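Local coordinates for protein probable glutamine synthetase (Pseudomonas aeruginosa, PDB 4HPP) that probably belongs to the glutamine synthetase family and holds glutamic acid and a magnesium ion, at residues R24-P27 and L28-E32; F148-Q151 and A152-A156; E264-A267 and A268-A272; G353-G356 and I357-R360; K420-E423 and L424-A428. All blocks are in the same frame, centred on the assembly; numbering follows the deposited sequence.

Interaction 1 (R24-P27 and L28-E32)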
loop_
_atom_site.group_PDB
_atom_site.type_symbol
_atom_site.label_atom_id
_atom_site.label_comp_id
_atom_site.label_asym_id
_atom_site.label_seq_id
_atom_site.Cartn_x
_atom_site.Cartn_y
_atom_site.Cartn_z
ATOM N N ARG A 24 3.496 6.858 -37.337
ATOM C CA ARG A 24 2.218 6.183 -37.295
ATOM C C ARG A 24 2.520 4.735 -37.183
ATOM O O ARG A 24 3.560 4.303 -37.665
ATOM C CB ARG A 24 1.511 6.350 -38.628
ATOM C CG ARG A 24 0.855 7.690 -38.772
ATOM C CD ARG A 24 0.120 7.807 -40.081
ATOM N NE ARG A 24 -0.095 9.208 -40.373
ATOM C CZ ARG A 24 -0.806 9.631 -41.405
ATOM N NH1 ARG A 24 -1.331 8.722 -42.211
ATOM N NH2 ARG A 24 -0.966 10.947 -41.637
ATOM N N SER A 25 1.618 3.940 -36.618
ATOM C CA SER A 25 1.989 2.548 -36.436
ATOM C C SER A 25 0.935 1.590 -36.942
ATOM O O SER A 25 -0.236 1.975 -37.167
ATOM C CB SER A 25 2.335 2.286 -34.969
ATOM O OG SER A 25 1.144 2.168 -34.212
ATOM N N LEU A 26 1.365 0.355 -37.148
ATOM C CA LEU A 26 0.509 -0.712 -37.718
ATOM C C LEU A 26 0.772 -2.043 -37.031
ATOM O O LEU A 26 1.805 -2.212 -36.392
ATOM C CB LEU A 26 0.771 -0.875 -39.183
ATOM C CG LEU A 26 2.250 -0.854 -39.552
ATOM C CD1 LEU A 26 2.651 -2.036 -40.456
ATOM C CD2 LEU A 26 2.496 0.456 -40.273
ATOM N N PRO A 27 -0.168 -2.984 -37.129
ATOM C CA PRO A 27 0.134 -4.286 -36.494
ATOM C C PRO A 27 1.290 -4.976 -37.211
ATOM O O PRO A 27 1.392 -4.867 -38.456
ATOM C CB PRO A 27 -1.182 -5.082 -36.660
ATOM C CG PRO A 27 -2.227 -4.027 -36.868
ATOM C CD PRO A 27 -1.544 -2.940 -37.655
ATOM N N LEU A 28 2.172 -5.607 -36.427
ATOM C CA LEU A 28 3.309 -6.372 -36.987
ATOM C C LEU A 28 2.906 -7.243 -38.204
ATOM O O LEU A 28 3.548 -7.184 -39.242
ATOM C CB LEU A 28 3.999 -7.228 -35.913
ATOM C CG LEU A 28 5.203 -8.107 -36.315
ATOM C CD1 LEU A 28 6.532 -7.311 -36.420
ATOM C CD2 LEU A 28 5.288 -9.329 -35.379
ATOM N N ALA A 29 1.799 -7.968 -38.109
ATOM C CA ALA A 29 1.407 -8.866 -39.206
ATOM C C ALA A 29 1.347 -8.171 -40.530
ATOM O O ALA A 29 1.360 -8.847 -41.556
ATOM C CB ALA A 29 0.069 -9.541 -38.939
ATOM N N THR A 30 1.230 -6.844 -40.513
ATOM C CA THR A 30 0.954 -6.096 -41.751
ATOM C C THR A 30 2.235 -5.482 -42.294
ATOM O O THR A 30 2.251 -4.875 -43.388
ATOM C CB THR A 30 -0.086 -4.960 -41.566
ATOM O OG1 THR A 30 0.368 -4.048 -40.549
ATOM C CG2 THR A 30 -1.474 -5.499 -41.188
ATOM N N LEU A 31 3.320 -5.638 -41.545
ATOM C CA LEU A 31 4.516 -4.887 -41.863
ATOM C C LEU A 31 4.912 -5.083 -43.319
ATOM O O LEU A 31 5.031 -4.094 -44.024
ATOM C CB LEU A 31 5.682 -5.156 -40.887
ATOM C CG LEU A 31 6.889 -4.286 -41.313
ATOM C CD1 LEU A 31 6.580 -2.793 -41.122
ATOM C CD2 LEU A 31 8.076 -4.655 -40.442
ATOM N N GLU A 32 5.076 -6.338 -43.766
ATOM C CA GLU A 32 5.403 -6.688 -45.172
ATOM C C GLU A 32 4.518 -5.975 -46.213
ATOM O O GLU A 32 5.026 -5.376 -47.154
ATOM C CB GLU A 32 5.302 -8.202 -45.427
ATOM C CG GLU A 32 6.385 -9.069 -44.792
ATOM C CD GLU A 32 5.897 -9.914 -43.615
ATOM O OE1 GLU A 32 5.253 -9.345 -42.690
ATOM O OE2 GLU A 32 6.181 -11.145 -43.611
#
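Thr30 turns both of its donors onto one acceptor, the carbonyl oxygen of Pro27. Its backbone N reaches Pro27 O at 2.9 Å, with an N-H...O angle of 158°, and its hydroxyl bonds to the same oxygen. The modelled OG1 to O separation is too short for its exact value to be trusted, and Thr30 N sits in a tight spot, but the topology is clear: the N-H to O bond closes a beta turn over Leu28 and Ala29. One residue on, Leu31 N bonds Leu28 O at 2.8 Å, at the start of helix 31-35. The hydroxyl can join the grip because OG1 stands between the backbone N and the carbonyl carbon (chi1 57°), the branch that faces back to Pro27.

Outward from this polar core, the Leu26 side chain points toward 28-32. Its CD1 lies 3.7 Å from Leu31 CA and 4.1 Å from Leu31 CD1, a plain apolar meeting of methyl groups.

In the N-terminal domain, Phe12 of strand 9-15 packs against both leucines, while Leu26 shares a backbone hydrogen bond with Val10. A neighbouring subunit meets the strand as well: Ser25 OG bonds Gln153 NE2 and Phe177 O of that chain. The turn itself joins strand 21-27, outermost in the sheet within this chain, to helix 31-35.

Interaction 2 (F148-Q151 and A152-A156)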
loop_
_atom_site.group_PDB
_atom_site.type_symbol
_atom_site.label_atom_id
_atom_site.label_comp_id
_atom_site.label_asym_id
_atom_site.label_seq_id
_atom_site.Cartn_x
_atom_site.Cartn_y
_atom_site.Cartn_z
ATOM N N PHE A 148 30.656 13.844 -12.115
ATOM C CA PHE A 148 31.566 12.833 -12.672
ATOM C C PHE A 148 31.774 11.611 -11.730
ATOM O O PHE A 148 32.625 10.790 -12.003
ATOM C CB PHE A 148 32.942 13.471 -13.005
ATOM C CG PHE A 148 32.917 14.634 -13.997
ATOM C CD1 PHE A 148 33.837 15.673 -13.876
ATOM C CD2 PHE A 148 32.042 14.681 -15.061
ATOM C CE1 PHE A 148 33.850 16.745 -14.773
ATOM C CE2 PHE A 148 32.038 15.756 -15.941
ATOM C CZ PHE A 148 32.935 16.792 -15.805
ATOM N N SER A 149 31.038 11.545 -10.610
ATOM C CA SER A 149 31.401 10.721 -9.475
ATOM C C SER A 149 30.725 9.362 -9.499
ATOM O O SER A 149 29.614 9.219 -10.061
ATOM C CB SER A 149 31.188 11.465 -8.118
ATOM O OG SER A 149 29.821 11.705 -7.837
ATOM N N LEU A 150 31.405 8.364 -8.908
ATOM C CA LEU A 150 30.890 6.967 -8.870
ATOM C C LEU A 150 29.515 7.016 -8.214
ATOM O O LEU A 150 28.574 6.360 -8.665
ATOM C CB LEU A 150 31.825 5.969 -8.095
ATOM C CG LEU A 150 31.466 4.463 -8.150
ATOM C CD1 LEU A 150 31.200 3.984 -9.575
ATOM C CD2 LEU A 150 32.549 3.587 -7.551
ATOM N N GLN A 151 29.374 7.849 -7.192
ATOM C CA GLN A 151 28.100 7.912 -6.528
ATOM C C GLN A 151 27.017 8.378 -7.437
ATOM O O GLN A 151 25.865 7.869 -7.333
ATOM C CB GLN A 151 28.171 8.708 -5.239
ATOM C CG GLN A 151 28.748 7.917 -4.071
ATOM C CD GLN A 151 28.377 8.629 -2.798
ATOM O OE1 GLN A 151 28.889 9.691 -2.547
ATOM N NE2 GLN A 151 27.455 8.070 -2.013
ATOM N N ALA A 152 27.356 9.267 -8.376
ATOM C CA ALA A 152 26.298 9.797 -9.276
ATOM C C ALA A 152 25.906 8.733 -10.255
ATOM O O ALA A 152 24.735 8.639 -10.616
ATOM C CB ALA A 152 26.683 11.073 -10.014
ATOM N N GLN A 153 26.866 7.917 -10.702
ATOM C CA GLN A 153 26.502 6.803 -11.561
ATOM C C GLN A 153 25.638 5.788 -10.757
ATOM O O GLN A 153 24.589 5.348 -11.235
ATOM C CB GLN A 153 27.750 6.180 -12.211
ATOM C CG GLN A 153 27.414 4.919 -12.988
ATOM C CD GLN A 153 28.138 4.754 -14.307
ATOM O OE1 GLN A 153 28.819 5.669 -14.826
ATOM N NE2 GLN A 153 27.998 3.558 -14.875
ATOM N N ARG A 154 26.031 5.485 -9.512
ATOM C CA ARG A 154 25.242 4.606 -8.665
ATOM C C ARG A 154 23.854 5.080 -8.376
ATOM O O ARG A 154 22.960 4.229 -8.235
ATOM C CB ARG A 154 25.949 4.348 -7.361
ATOM C CG ARG A 154 27.212 3.542 -7.583
ATOM C CD ARG A 154 27.080 2.423 -8.633
ATOM N NE ARG A 154 26.494 1.230 -8.040
ATOM C CZ ARG A 154 26.540 0.013 -8.619
ATOM N NH1 ARG A 154 27.076 -0.174 -9.853
ATOM N NH2 ARG A 154 26.035 -1.036 -7.969
ATOM N N ALA A 155 23.651 6.409 -8.277
ATOM C CA ALA A 155 22.334 6.937 -7.897
ATOM C C ALA A 155 21.311 6.564 -8.935
ATOM O O ALA A 155 20.104 6.432 -8.632
ATOM C CB ALA A 155 22.341 8.460 -7.693
ATOM N N ALA A 156 21.802 6.365 -10.158
ATOM C CA ALA A 156 20.942 6.078 -11.326
ATOM C C ALA A 156 20.366 4.651 -11.268
ATOM O O ALA A 156 19.525 4.304 -12.107
ATOM C CB ALA A 156 21.699 6.308 -12.621
#
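Ser149 and the residues three and four places after it meet through one oxygen. Ser149 O takes the N-H of Gln153 at 3.1 Å, the donor lying in the carbonyl plane, and that of Ala152 at 2.8 Å, the latter weak because the N-H...O angle is only 128°. The serine hydroxyl bonds back to Ala146 O, which fixes its rotation, and its OG rests 3.9 Å from Ala152 CB.

Leu150 comes next. Its O receives Arg154 N at 2.8 Å in an almost straight bond (171°), and Arg154 CG lies 3.3 Å from that same oxygen. The arginine chain then bends at chi2 and chi3, which carries the guanidinium away from Leu150 toward a neighbouring subunit. There it meets Glu211 in a salt bridge and donates to the backbone oxygens of Pro87 and Ala88 of that chain.

These bonds build the first turn of the short helix 150-155 of the catalytic domain, with Ser149 in the N-cap position. The helix lies at a subunit interface, where Leu150 packs on Tyr91 of the neighbouring chain; within its own chain, Gln153 packs on Phe177 and Pro179 of strand 174-179.

Gln151 continues the pattern through its own carbonyl. Its O accepts Ala155 N at 2.8 Å, the donor tilted from the carbonyl plane, and Ala155 CB sits 3.6 Å from Gln151 O. The CB of Gln151 starts out away from Ala152-Ala156, and the side chain comes to about 5 Å from a bound calcium ion.

Interaction 3 (E264-A267 and A268-A272)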
loop_
_atom_site.group_PDB
_atom_site.type_symbol
_atom_site.label_atom_id
_atom_site.label_comp_id
_atom_site.label_asym_id
_atom_site.label_seq_id
_atom_site.Cartn_x
_atom_site.Cartn_y
_atom_site.Cartn_z
ATOM N N GLU A 264 42.348 20.380 -43.921
ATOM C CA GLU A 264 42.298 21.835 -43.735
ATOM C C GLU A 264 41.245 22.512 -44.624
ATOM O O GLU A 264 40.601 23.450 -44.191
ATOM C CB GLU A 264 43.656 22.480 -43.986
ATOM C CG GLU A 264 44.836 21.547 -43.802
ATOM C CD GLU A 264 46.172 22.275 -43.787
ATOM O OE1 GLU A 264 47.153 21.689 -43.250
ATOM O OE2 GLU A 264 46.243 23.430 -44.296
ATOM N N HIS A 265 41.068 22.054 -45.858
ATOM C CA HIS A 265 40.017 22.631 -46.694
ATOM C C HIS A 265 38.662 22.382 -46.053
ATOM O O HIS A 265 37.871 23.317 -45.802
ATOM C CB HIS A 265 40.071 22.093 -48.131
ATOM C CG HIS A 265 41.340 22.472 -48.900
ATOM N ND1 HIS A 265 41.805 23.750 -48.971
ATOM C CD2 HIS A 265 42.223 21.688 -49.669
ATOM C CE1 HIS A 265 42.941 23.769 -49.715
ATOM N NE2 HIS A 265 43.192 22.509 -50.137
ATOM N N TRP A 266 38.399 21.120 -45.735
ATOM C CA TRP A 266 37.169 20.749 -45.052
ATOM C C TRP A 266 36.856 21.591 -43.806
ATOM O O TRP A 266 35.788 22.237 -43.705
ATOM C CB TRP A 266 37.178 19.263 -44.756
ATOM C CG TRP A 266 35.804 18.802 -44.388
ATOM C CD1 TRP A 266 34.804 18.374 -45.244
ATOM C CD2 TRP A 266 35.201 18.751 -43.028
ATOM N NE1 TRP A 266 33.674 18.047 -44.535
ATOM C CE2 TRP A 266 33.839 18.256 -43.209
ATOM C CE3 TRP A 266 35.661 19.024 -41.725
ATOM C CZ2 TRP A 266 32.966 18.056 -42.125
ATOM C CZ3 TRP A 266 34.778 18.826 -40.639
ATOM C CH2 TRP A 266 33.452 18.359 -40.837
ATOM N N ALA A 267 37.786 21.611 -42.855
ATOM C CA ALA A 267 37.635 22.430 -41.655
ATOM C C ALA A 267 37.412 23.913 -41.969
ATOM O O ALA A 267 36.655 24.616 -41.249
ATOM C CB ALA A 267 38.836 22.256 -40.744
ATOM N N ALA A 268 38.050 24.387 -43.038
ATOM C CA ALA A 268 37.959 25.812 -43.395
ATOM C C ALA A 268 36.534 26.230 -43.851
ATOM O O ALA A 268 35.997 27.308 -43.468
ATOM C CB ALA A 268 38.998 26.140 -44.445
ATOM N N GLY A 269 35.915 25.339 -44.626
ATOM C CA GLY A 269 34.512 25.509 -45.054
ATOM C C GLY A 269 33.503 25.544 -43.920
ATOM O O GLY A 269 32.593 26.390 -43.907
ATOM N N VAL A 270 33.679 24.612 -42.977
ATOM C CA VAL A 270 32.892 24.540 -41.764
ATOM C C VAL A 270 33.066 25.867 -41.038
ATOM O O VAL A 270 32.060 26.491 -40.655
ATOM C CB VAL A 270 33.371 23.379 -40.854
ATOM C CG1 VAL A 270 32.771 23.460 -39.448
ATOM C CG2 VAL A 270 33.149 22.012 -41.498
ATOM N N LEU A 271 34.327 26.293 -40.839
ATOM C CA LEU A 271 34.616 27.565 -40.144
ATOM C C LEU A 271 33.988 28.799 -40.827
ATOM O O LEU A 271 33.383 29.625 -40.161
ATOM C CB LEU A 271 36.124 27.769 -39.883
ATOM C CG LEU A 271 36.702 26.756 -38.875
ATOM C CD1 LEU A 271 37.975 27.213 -38.218
ATOM C CD2 LEU A 271 35.721 26.394 -37.762
ATOM N N ALA A 272 34.102 28.911 -42.145
ATOM C CA ALA A 272 33.658 30.124 -42.833
ATOM C C ALA A 272 32.150 30.250 -42.784
ATOM O O ALA A 272 31.606 31.371 -42.695
ATOM C CB ALA A 272 34.142 30.116 -44.247
#
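Val270 sets its CG2 methyl over one face of the indole of Trp266, one helical turn earlier; Ala267 and Ala268 are, with Val270, the residues most covered by the contact. Val270 CG2 stands 3.7 Å from the centroid of the six-membered ring of Trp266, 12° off the ring normal, which makes this a CH-pi contact. Two torsions bring this about: Trp266 carries CG anti to the backbone N (chi1 -165°), swinging the ring along the helix, and Val270 keeps CG2 beside its own N, facing back to the ring. The same methyl is 3.4 Å from Trp266 O, while Val270 N gives that oxygen a straight hydrogen bond of 3.3 Å, at an angle of 170°.

Ala267 contributes mainly through its carbonyl. Its O accepts Leu271 N at 2.9 Å, with the donor tilted from the carbonyl plane, and Leu271 CG also lies against this oxygen. Ala268 is held through its N, which bonds Glu264 O at 3.0 Å, and its CB presses close to both Glu264 O and His265 O. The small methyl therefore rests on the carbonyl oxygens of the preceding turn. Gly269 N closes the remaining bond of the set, to His265 O.

All of this belongs to helix 261-281 of the catalytic domain. Trp266 is anchored through NE1 to Tyr119 OH and packs on Val349 and Ile357 of helix 342-358 and on Leu239 and Leu241 of strand 235-243, whereas Ala267, Val270 and Leu271 lean on Leu312 of strand 312-315.

Interaction 4 (G353-G356 and I357-R360)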
loop_
_atom_site.group_PDB
_atom_site.type_symbol
_atom_site.label_atom_id
_atom_site.label_comp_id
_atom_site.label_asym_id
_atom_site.label_seq_id
_atom_site.Cartn_x
_atom_site.Cartn_y
_atom_site.Cartn_z
ATOM N N GLY A 353 31.599 21.998 -45.179
ATOM C CA GLY A 353 32.862 21.276 -45.335
ATOM C C GLY A 353 33.126 21.018 -46.797
ATOM O O GLY A 353 34.212 21.348 -47.303
ATOM N N ARG A 354 32.132 20.450 -47.482
ATOM C CA ARG A 354 32.222 20.209 -48.937
ATOM C C ARG A 354 32.611 21.500 -49.643
ATOM O O ARG A 354 33.591 21.531 -50.353
ATOM C CB ARG A 354 30.900 19.681 -49.536
ATOM C CG ARG A 354 31.011 18.488 -50.498
ATOM C CD ARG A 354 29.850 18.390 -51.517
ATOM N NE ARG A 354 28.518 18.878 -51.079
ATOM C CZ ARG A 354 27.839 19.906 -51.615
ATOM N NH1 ARG A 354 28.363 20.577 -52.621
ATOM N NH2 ARG A 354 26.636 20.281 -51.147
ATOM N N LEU A 355 31.832 22.562 -49.441
ATOM C CA LEU A 355 32.152 23.881 -49.981
ATOM C C LEU A 355 33.587 24.333 -49.643
ATOM O O LEU A 355 34.209 25.086 -50.396
ATOM C CB LEU A 355 31.177 24.918 -49.424
ATOM C CG LEU A 355 29.775 24.884 -50.001
ATOM C CD1 LEU A 355 29.042 26.123 -49.553
ATOM C CD2 LEU A 355 29.872 24.826 -51.522
ATOM N N GLY A 356 34.097 23.891 -48.499
ATOM C CA GLY A 356 35.454 24.200 -48.105
ATOM C C GLY A 356 36.381 23.520 -49.082
ATOM O O GLY A 356 37.261 24.157 -49.641
ATOM N N ILE A 357 36.146 22.230 -49.302
ATOM C CA ILE A 357 36.991 21.414 -50.153
ATOM C C ILE A 357 36.946 21.819 -51.617
ATOM O O ILE A 357 37.987 21.905 -52.257
ATOM C CB ILE A 357 36.593 19.933 -50.012
ATOM C CG1 ILE A 357 36.894 19.460 -48.573
ATOM C CG2 ILE A 357 37.254 19.084 -51.103
ATOM C CD1 ILE A 357 36.233 18.159 -48.189
ATOM N N GLU A 358 35.735 22.060 -52.127
ATOM C CA GLU A 358 35.454 22.473 -53.529
ATOM C C GLU A 358 36.146 23.774 -53.986
ATOM O O GLU A 358 36.544 23.894 -55.143
ATOM C CB GLU A 358 33.926 22.585 -53.763
ATOM C CG GLU A 358 33.213 21.237 -53.634
ATOM C CD GLU A 358 31.708 21.234 -53.931
ATOM O OE1 GLU A 358 31.002 22.288 -53.834
ATOM O OE2 GLU A 358 31.244 20.114 -54.273
ATOM N N ARG A 359 36.257 24.736 -53.077
ATOM C CA ARG A 359 36.882 26.041 -53.338
ATOM C C ARG A 359 38.280 26.160 -52.713
ATOM O O ARG A 359 38.782 27.266 -52.509
ATOM C CB ARG A 359 35.958 27.153 -52.824
ATOM C CG ARG A 359 34.587 26.950 -53.422
ATOM C CD ARG A 359 33.506 27.877 -52.910
ATOM N NE ARG A 359 32.246 27.435 -53.524
ATOM C CZ ARG A 359 31.111 28.136 -53.606
ATOM N NH1 ARG A 359 30.989 29.376 -53.085
ATOM N NH2 ARG A 359 30.084 27.574 -54.236
ATOM N N ARG A 360 38.876 25.004 -52.412
ATOM C CA ARG A 360 40.149 24.892 -51.717
ATOM C C ARG A 360 40.434 26.104 -50.832
ATOM O O ARG A 360 41.418 26.791 -51.001
ATOM C CB ARG A 360 41.286 24.614 -52.711
ATOM C CG ARG A 360 41.164 23.279 -53.450
ATOM C CD ARG A 360 41.759 23.323 -54.870
ATOM N NE ARG A 360 41.204 24.429 -55.637
ATOM C CZ ARG A 360 40.296 24.315 -56.597
ATOM N NH1 ARG A 360 39.847 23.116 -56.980
ATOM N NH2 ARG A 360 39.856 25.427 -57.191
#
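Arg354 lies alongside Glu358, the two side chains pointing the same way from successive turns. Glu358 OE2 meets the guanidinium at its edge, in plane, 3.4 Å from Arg354 NH1 and nearly straight (165°), although the hydrogen bond in this salt bridge is weak at that length. The two charged planes are turned 66° apart, so the groups are not paired flat, and OE2 also lies 3.5 Å from Arg354 CD. The strongest partner of the arginine is Glu115, bound through NE in a salt bridge; NH1 also forms a salt bridge with Glu407, so Glu358 is a further, weak partner to a guanidinium already engaged.

Leu355 runs beside Arg359. Its CD2 methyl comes over one face of the Arg359 guanidinium, 3.9 Å from NH2, and the same methyl is 3.6 Å from Glu358 OE1, placing apolar carbon against two charged ends. Several charged side chains here touch crystal neighbours, so their exact positions may owe something to the lattice.

Ile357 lies on another side of the turn, its CG1 3.5 Å from Gly353 O, whose oxygen accepts Ile357 N at 2.9 Å. Glu358 N to Arg354 O, at 2.8 Å, is almost straight, but the next bond, Arg359 N to Leu355 O, lengthens to 3.4 Å and is weak.

Fading backbone bonds, a departure from helical angles at Arg359 and a positive phi at Arg360 (26°) mark the C-terminal end of an alpha helix, here helix 342-358 of the catalytic domain, with an i to i+4 ion pair along its last turn.

Interaction 5 (K420-E423 and L424-A428)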
loop_
_atom_site.group_PDB
_atom_site.type_symbol
_atom_site.label_atom_id
_atom_site.label_comp_id
_atom_site.label_asym_id
_atom_site.label_seq_id
_atom_site.Cartn_x
_atom_site.Cartn_y
_atom_site.Cartn_z
ATOM N N LYS A 420 10.793 28.866 -38.324
ATOM C CA LYS A 420 11.591 29.304 -37.177
ATOM C C LYS A 420 11.277 30.749 -36.733
ATOM O O LYS A 420 11.207 31.049 -35.527
ATOM C CB LYS A 420 13.088 29.133 -37.472
ATOM C CG LYS A 420 13.641 27.713 -37.440
ATOM C CD LYS A 420 13.642 27.157 -36.008
ATOM C CE LYS A 420 13.913 25.657 -36.032
ATOM N NZ LYS A 420 13.799 25.183 -34.636
ATOM N N ARG A 421 11.086 31.641 -37.702
ATOM C CA ARG A 421 10.537 32.979 -37.424
ATOM C C ARG A 421 9.339 32.840 -36.493
ATOM O O ARG A 421 9.179 33.603 -35.464
ATOM C CB ARG A 421 10.040 33.624 -38.740
ATOM C CG ARG A 421 11.127 34.165 -39.657
ATOM C CD ARG A 421 12.077 35.107 -38.888
ATOM N NE ARG A 421 13.307 35.329 -39.653
ATOM C CZ ARG A 421 14.418 35.870 -39.166
ATOM N NH1 ARG A 421 14.471 36.259 -37.908
ATOM N NH2 ARG A 421 15.477 36.022 -39.954
ATOM N N HIS A 422 8.511 31.854 -36.883
ATOM C CA HIS A 422 7.293 31.563 -36.205
ATOM C C HIS A 422 7.568 31.017 -34.836
ATOM O O HIS A 422 6.902 31.399 -33.841
ATOM C CB HIS A 422 6.417 30.659 -37.036
ATOM C CG HIS A 422 5.083 30.378 -36.390
ATOM N ND1 HIS A 422 4.306 29.336 -36.745
ATOM C CD2 HIS A 422 4.416 31.040 -35.348
ATOM C CE1 HIS A 422 3.194 29.336 -35.970
ATOM N NE2 HIS A 422 3.271 30.388 -35.122
ATOM N N GLU A 423 8.574 30.155 -34.746
ATOM C CA GLU A 423 8.988 29.697 -33.447
ATOM C C GLU A 423 9.408 30.915 -32.618
ATOM O O GLU A 423 8.970 31.066 -31.482
ATOM C CB GLU A 423 10.116 28.670 -33.547
ATOM C CG GLU A 423 10.615 28.254 -32.179
ATOM C CD GLU A 423 11.874 27.414 -32.216
ATOM O OE1 GLU A 423 12.645 27.499 -31.239
ATOM O OE2 GLU A 423 12.082 26.662 -33.190
ATOM N N LEU A 424 10.230 31.802 -33.171
ATOM C CA LEU A 424 10.663 32.945 -32.352
ATOM C C LEU A 424 9.555 33.967 -32.098
ATOM O O LEU A 424 9.473 34.517 -30.997
ATOM C CB LEU A 424 12.010 33.546 -32.781
ATOM C CG LEU A 424 12.295 34.293 -34.066
ATOM C CD1 LEU A 424 12.151 35.807 -33.863
ATOM C CD2 LEU A 424 13.715 33.957 -34.502
ATOM N N ALA A 425 8.659 34.172 -33.066
ATOM C CA ALA A 425 7.404 34.894 -32.736
ATOM C C ALA A 425 6.814 34.267 -31.481
ATOM O O ALA A 425 6.569 34.974 -30.500
ATOM C CB ALA A 425 6.362 34.899 -33.866
ATOM N N LEU A 426 6.616 32.948 -31.466
ATOM C CA LEU A 426 5.844 32.403 -30.360
ATOM C C LEU A 426 6.505 32.614 -29.006
ATOM O O LEU A 426 5.844 32.491 -27.970
ATOM C CB LEU A 426 5.468 30.949 -30.582
ATOM C CG LEU A 426 4.450 30.697 -31.699
ATOM C CD1 LEU A 426 4.578 29.250 -32.199
ATOM C CD2 LEU A 426 3.030 31.044 -31.216
ATOM N N THR A 427 7.788 32.969 -29.005
ATOM C CA THR A 427 8.570 32.946 -27.759
ATOM C C THR A 427 8.990 34.319 -27.204
ATOM O O THR A 427 9.300 34.449 -25.999
ATOM C CB THR A 427 9.793 32.022 -27.912
ATOM O OG1 THR A 427 10.401 32.232 -29.201
ATOM C CG2 THR A 427 9.301 30.601 -27.836
ATOM N N ALA A 428 8.968 35.318 -28.089
ATOM C CA ALA A 428 9.397 36.677 -27.790
ATOM C C ALA A 428 8.745 37.363 -26.558
ATOM O O ALA A 428 7.587 37.112 -26.214
ATOM C CB ALA A 428 9.321 37.545 -29.037
#
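Leu424 packs its side chain against the carbonyls of Lys420 and Arg421, one turn back in alpha helix 410-427 of the catalytic domain. Its N bonds Lys420 O at 2.7 Å, almost straight (162°). With CG set between the backbone N and the carbonyl carbon (chi1 68°), the side chain folds back over the preceding turn; CG lies 3.5 Å from Arg421 O, and the chain runs beside that of Arg421. The arginine is held by Asp396 and Gln399.

Ala425 puts its CB 3.5 Å from both Arg421 O and His422 O. Leu426 makes a double approach to His422: its N donates to His422 O at 2.8 Å, while CD1 approaches His422 NE2 at 3.4 Å, the imidazole being turned obliquely to the methyl.

Thr427 sets its OG1 2.9 Å from Glu423 O, but Leu424 O is also near and the acceptor of its single proton is not settled. Beyond, Thr427 packs on Leu435 and Tyr439 of helix 432-439. Within the earlier turn, Lys420 and Glu423 form a salt bridge, in which Lys420 NZ lies 2.7 Å from Glu423 OE2, on its syn lone-pair side.

In the fold
Interactions 3 and 4 are neighbours, their centres about 7 Å apart: helices 261-281 and 342-358 meet where Trp266 CD1 lies 3.3 Å from Ile357 CD1. Interaction 3 is buried and chiefly apolar, whereas interaction 4, at a helix end, has exposed charged groups. Interactions 1 and 2 lie at subunit boundaries, about 40 Å apart between centres within one chain, yet Ser25 of the first pairs with Gln153 of the second across subunits. Each starts a helix, with a threonine closing the turn in one and a serine at the N-cap in the other. Interaction 5, partly buried, touches none of the other four, its nearest atoms being about 17 Å from interaction 3, and mixes ion pairing with leucine packing.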